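Local structure of uncharacterized protein (Legionella longbeachae NSW150, 4JZA) at residues T70-Q75 and A683-E688; R43-R48 and L86-A91. The protein is a phosphoinositide phosphatase that probably removes the 3-phosphate from phosphatidylinositol 3-phosphate. All coordinates share one frame; numbering follows the deposited sequence.

Contact 1 (T70-Q75 and A683-E688)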
# COMPACT_ATOMS: atom_id res chain seq x y z
N THR A 70 -26.02 -0.15 7.28
CA THR A 70 -26.54 -1.31 6.55
C THR A 70 -27.06 -2.30 7.55
O THR A 70 -26.46 -2.46 8.60
CB THR A 70 -25.38 -1.96 5.76
OG1 THR A 70 -25.17 -1.22 4.57
CG2 THR A 70 -25.65 -3.32 5.32
N PRO A 71 -28.16 -3.01 7.21
CA PRO A 71 -28.65 -4.10 8.04
C PRO A 71 -27.89 -5.43 7.86
O PRO A 71 -28.38 -6.48 8.27
CB PRO A 71 -30.09 -4.27 7.54
CG PRO A 71 -29.95 -4.05 6.07
CD PRO A 71 -28.96 -2.90 5.97
N LEU A 72 -26.73 -5.42 7.24
CA LEU A 72 -26.08 -6.64 6.90
C LEU A 72 -25.10 -7.00 8.01
O LEU A 72 -24.51 -6.12 8.65
CB LEU A 72 -25.37 -6.48 5.57
CG LEU A 72 -26.19 -6.20 4.31
CD1 LEU A 72 -25.27 -6.04 3.11
CD2 LEU A 72 -27.16 -7.33 4.02
N THR A 73 -24.93 -8.29 8.24
CA THR A 73 -24.07 -8.80 9.30
C THR A 73 -22.72 -9.12 8.71
O THR A 73 -22.57 -9.41 7.48
CB THR A 73 -24.62 -10.11 9.89
OG1 THR A 73 -24.66 -11.13 8.87
CG2 THR A 73 -26.03 -9.93 10.42
N LYS A 74 -21.73 -9.13 9.59
CA LYS A 74 -20.42 -9.62 9.26
C LYS A 74 -20.53 -11.00 8.62
O LYS A 74 -19.88 -11.30 7.62
CB LYS A 74 -19.57 -9.68 10.51
CG LYS A 74 -19.19 -8.31 11.05
CD LYS A 74 -18.19 -8.45 12.19
CE LYS A 74 -18.23 -7.24 13.11
NZ LYS A 74 -16.88 -6.95 13.68
N GLN A 75 -21.35 -11.85 9.18
CA GLN A 75 -21.40 -13.17 8.64
C GLN A 75 -21.92 -13.17 7.17
O GLN A 75 -21.38 -13.85 6.29
CB GLN A 75 -22.17 -14.02 9.63
CG GLN A 75 -22.78 -15.27 9.08
CD GLN A 75 -24.02 -15.68 9.90
OE1 GLN A 75 -24.59 -14.89 10.70
NE2 GLN A 75 -24.45 -16.91 9.67
N ALA A 683 -31.32 -10.21 0.33
CA ALA A 683 -32.05 -11.43 0.07
C ALA A 683 -31.29 -12.64 0.56
O ALA A 683 -31.89 -13.63 0.94
CB ALA A 683 -32.39 -11.57 -1.39
N ARG A 684 -29.97 -12.60 0.49
CA ARG A 684 -29.18 -13.75 0.88
C ARG A 684 -29.18 -13.87 2.40
O ARG A 684 -29.33 -14.96 2.94
CB ARG A 684 -27.76 -13.72 0.27
CG ARG A 684 -27.62 -14.68 -0.91
CD ARG A 684 -27.09 -14.05 -2.19
NE ARG A 684 -25.68 -14.34 -2.36
CZ ARG A 684 -25.02 -14.28 -3.50
NH1 ARG A 684 -25.62 -13.90 -4.63
NH2 ARG A 684 -23.73 -14.58 -3.51
N GLN A 685 -29.09 -12.74 3.09
CA GLN A 685 -29.27 -12.75 4.53
C GLN A 685 -30.68 -13.23 5.00
O GLN A 685 -30.77 -13.94 5.98
CB GLN A 685 -28.96 -11.38 5.12
CG GLN A 685 -28.95 -11.35 6.61
CD GLN A 685 -28.32 -10.08 7.15
OE1 GLN A 685 -28.85 -9.46 7.98
NE2 GLN A 685 -27.32 -9.64 6.61
N LEU A 686 -31.74 -12.89 4.28
CA LEU A 686 -33.06 -13.47 4.57
C LEU A 686 -33.04 -15.00 4.49
O LEU A 686 -33.61 -15.70 5.32
CB LEU A 686 -34.11 -12.90 3.62
CG LEU A 686 -34.53 -11.51 4.10
CD1 LEU A 686 -35.18 -10.67 3.01
CD2 LEU A 686 -35.46 -11.60 5.30
N GLY A 687 -32.39 -15.53 3.46
CA GLY A 687 -32.28 -16.97 3.28
C GLY A 687 -33.54 -17.55 2.71
O GLY A 687 -34.58 -16.89 2.64
N GLU A 688 -33.45 -18.82 2.32
CA GLU A 688 -34.49 -19.48 1.58
C GLU A 688 -35.81 -19.50 2.35
O GLU A 688 -36.88 -19.19 1.83
CB GLU A 688 -34.04 -20.90 1.24
CG GLU A 688 -34.75 -21.48 0.03
CD GLU A 688 -34.79 -23.01 0.02
OE1 GLU A 688 -35.49 -23.62 -0.83
OE2 GLU A 688 -34.12 -23.63 0.87

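Contact 2 (R43-R48 and L86-A91)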
# COMPACT_ATOMS: atom_id res chain seq x y z
N ARG A 43 -0.55 -19.07 -11.01
CA ARG A 43 -0.10 -18.99 -9.60
C ARG A 43 -0.23 -17.55 -9.08
O ARG A 43 -0.81 -17.34 -8.03
CB ARG A 43 1.35 -19.50 -9.42
CG ARG A 43 1.74 -19.66 -7.93
CD ARG A 43 3.15 -20.18 -7.68
NE ARG A 43 4.10 -19.08 -7.54
CZ ARG A 43 4.72 -18.75 -6.41
NH1 ARG A 43 4.51 -19.41 -5.28
NH2 ARG A 43 5.55 -17.74 -6.41
N SER A 44 0.27 -16.57 -9.82
CA SER A 44 0.23 -15.18 -9.37
C SER A 44 -1.22 -14.70 -9.19
O SER A 44 -1.53 -13.92 -8.28
CB SER A 44 1.05 -14.26 -10.28
OG SER A 44 2.46 -14.59 -10.15
N PHE A 45 -2.09 -15.23 -10.01
CA PHE A 45 -3.51 -14.91 -9.94
C PHE A 45 -4.18 -15.45 -8.66
O PHE A 45 -4.84 -14.72 -7.93
CB PHE A 45 -4.20 -15.43 -11.21
CG PHE A 45 -5.66 -15.45 -11.10
CD1 PHE A 45 -6.38 -14.32 -11.33
CD2 PHE A 45 -6.31 -16.61 -10.76
CE1 PHE A 45 -7.74 -14.33 -11.20
CE2 PHE A 45 -7.66 -16.63 -10.63
CZ PHE A 45 -8.36 -15.48 -10.85
N ALA A 46 -3.99 -16.71 -8.39
CA ALA A 46 -4.51 -17.24 -7.15
C ALA A 46 -3.89 -16.54 -5.92
O ALA A 46 -4.55 -16.37 -4.91
CB ALA A 46 -4.22 -18.74 -7.08
N ARG A 47 -2.62 -16.16 -5.99
CA ARG A 47 -1.99 -15.55 -4.81
C ARG A 47 -2.64 -14.23 -4.56
O ARG A 47 -2.91 -13.92 -3.41
CB ARG A 47 -0.46 -15.39 -4.89
CG ARG A 47 0.33 -16.68 -4.87
CD ARG A 47 1.84 -16.43 -4.99
NE ARG A 47 2.34 -16.51 -3.63
CZ ARG A 47 3.13 -15.63 -3.01
NH1 ARG A 47 3.67 -14.57 -3.61
NH2 ARG A 47 3.41 -15.85 -1.75
N ARG A 48 -2.93 -13.49 -5.62
CA ARG A 48 -3.48 -12.13 -5.45
C ARG A 48 -4.91 -12.19 -4.99
O ARG A 48 -5.30 -11.43 -4.11
CB ARG A 48 -3.41 -11.33 -6.74
CG ARG A 48 -3.46 -9.83 -6.53
CD ARG A 48 -2.08 -9.23 -6.50
NE ARG A 48 -2.10 -7.91 -5.94
CZ ARG A 48 -2.18 -7.66 -4.65
NH1 ARG A 48 -2.19 -8.66 -3.80
NH2 ARG A 48 -2.24 -6.42 -4.20
N LEU A 86 -14.53 -18.25 -4.35
CA LEU A 86 -14.73 -19.58 -4.91
C LEU A 86 -15.00 -19.52 -6.44
O LEU A 86 -14.60 -20.38 -7.17
CB LEU A 86 -15.85 -20.30 -4.18
CG LEU A 86 -16.01 -21.74 -4.64
CD1 LEU A 86 -14.94 -22.60 -3.98
CD2 LEU A 86 -17.42 -22.20 -4.30
N ALA A 87 -15.67 -18.48 -6.90
CA ALA A 87 -15.87 -18.31 -8.32
C ALA A 87 -14.57 -18.14 -9.14
O ALA A 87 -14.57 -18.41 -10.33
CB ALA A 87 -16.81 -17.13 -8.56
N THR A 88 -13.48 -17.69 -8.51
CA THR A 88 -12.20 -17.59 -9.21
C THR A 88 -11.36 -18.89 -9.24
O THR A 88 -10.36 -18.95 -9.93
CB THR A 88 -11.33 -16.50 -8.58
OG1 THR A 88 -10.82 -16.98 -7.33
CG2 THR A 88 -12.11 -15.15 -8.42
N THR A 89 -11.75 -19.94 -8.54
CA THR A 89 -10.99 -21.21 -8.61
C THR A 89 -11.07 -21.86 -9.99
O THR A 89 -10.15 -22.59 -10.40
CB THR A 89 -11.46 -22.29 -7.59
OG1 THR A 89 -12.73 -22.80 -8.01
CG2 THR A 89 -11.53 -21.73 -6.12
N ASP A 90 -12.15 -21.60 -10.71
CA ASP A 90 -12.27 -22.09 -12.08
C ASP A 90 -11.40 -21.32 -13.09
O ASP A 90 -10.97 -21.91 -14.08
CB ASP A 90 -13.73 -22.06 -12.55
CG ASP A 90 -14.55 -23.18 -11.95
OD1 ASP A 90 -13.98 -24.29 -11.75
OD2 ASP A 90 -15.74 -22.94 -11.66
N ALA A 91 -11.16 -20.02 -12.87
CA ALA A 91 -10.49 -19.19 -13.88
C ALA A 91 -9.28 -19.88 -14.53
O ALA A 91 -8.32 -20.22 -13.84
CB ALA A 91 -10.06 -17.87 -13.28

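Contact 1 (T70-Q75 and A683-E688)
Leu72 and Gln685 make the nearest backbone approach, 7.3 Å between their CA atoms, where the loop leading into helix 74-87 passes the side of helix 676-702. Gln685 carries the contact and contributes more than half of the surface buried here. Its CG lies anti to the backbone N (chi1 -173°), and the chain beyond stays extended, which carries the amide out from the helix to the loop backbone. The amide meets three consecutive residues, Pro71, Leu72 and Thr73. Its modelled orientation is probably turned over. As deposited, OE1 of Gln685 lies 3.0 Å from Pro71 O, and NE2 of Gln685 lies 3.2 Å from Thr73 N. With the amide turned back, either pair may be a hydrogen bond. The CD2 methyl of Leu72 packs against one side of the Gln685 amide. The CG2 methyl of Thr73 lies on the opposite side of the amide, 4.0 Å from Gln685 CD. The hydroxyl of Thr73 is used along its own chain: as N-cap of helix 74-87, OG1 bonds to Thr76 N. Leu72 also packs on Leu681 and Val682, about one turn before Gln685 in helix 676-702. Phe794 of helix 794-817 touches both Pro71 and Gln685. The loop before helix 74-87 is thus packed against helix 676-702, with helix 794-817 beside both.

Contact 2 (R43-R48 and L86-A91)
Phe45 reaches from helix 41-62 to the chain at the end of helix 74-87, where its ring meets Thr88 and Ala91. The outer carbons CE2 and CZ do the touching. Thr88 O lies at the ring edge, in its plane, 3.6 Å from Phe45 CE2. The methyl CB of Ala91 approaches obliquely, 3.8 Å from Phe45 CE2. Thr88 CB lies 3.9 Å from Phe45 CZ. The ring gets there because CG of Phe45 is anti to the backbone N (chi1 166°), on a CB that already points at the other segment. A backbone bond from Ala91 N to Thr88 O, 3.2 Å long, ties the two ring partners together. The Thr88 hydroxyl bonds back to Lys85 O. One residue on, Thr89 N and OG1 both donate to Leu86 O, the OG1 bond lying in the carbonyl plane. Further out, Leu98 and Glu101 of helix 95-116 also touch Phe45. Glu101 packs on Ala91 as well, and Phe105 on Thr88. This is plain packing in an all-helical region: an aromatic side chain from one helix packs against the junction where a second helix ends and the chain turns toward a third.

How the contacts relate
Helix 74-87 joins the two contacts. Contact 1 uses the loop and N-cap residue just before it, and contact 2 uses the residues that follow it. The contact centres are 26 Å apart, and their nearest atoms are about 9 Å apart without touching. Along the chain the segments alternate: 43-48, 70-75, 86-91, then 683-688 some 590 residues later. The segments of contact 2 are 38 residues apart and join helix 41-62 to the chain that follows helix 74-87, with helix 95-116 alongside. Contact 1 is long-range and brings in helix 676-702 of the C-terminal part. The chain flanking helix 74-87 thus packs on helix 676-702 before the helix and on helix 41-62 after it.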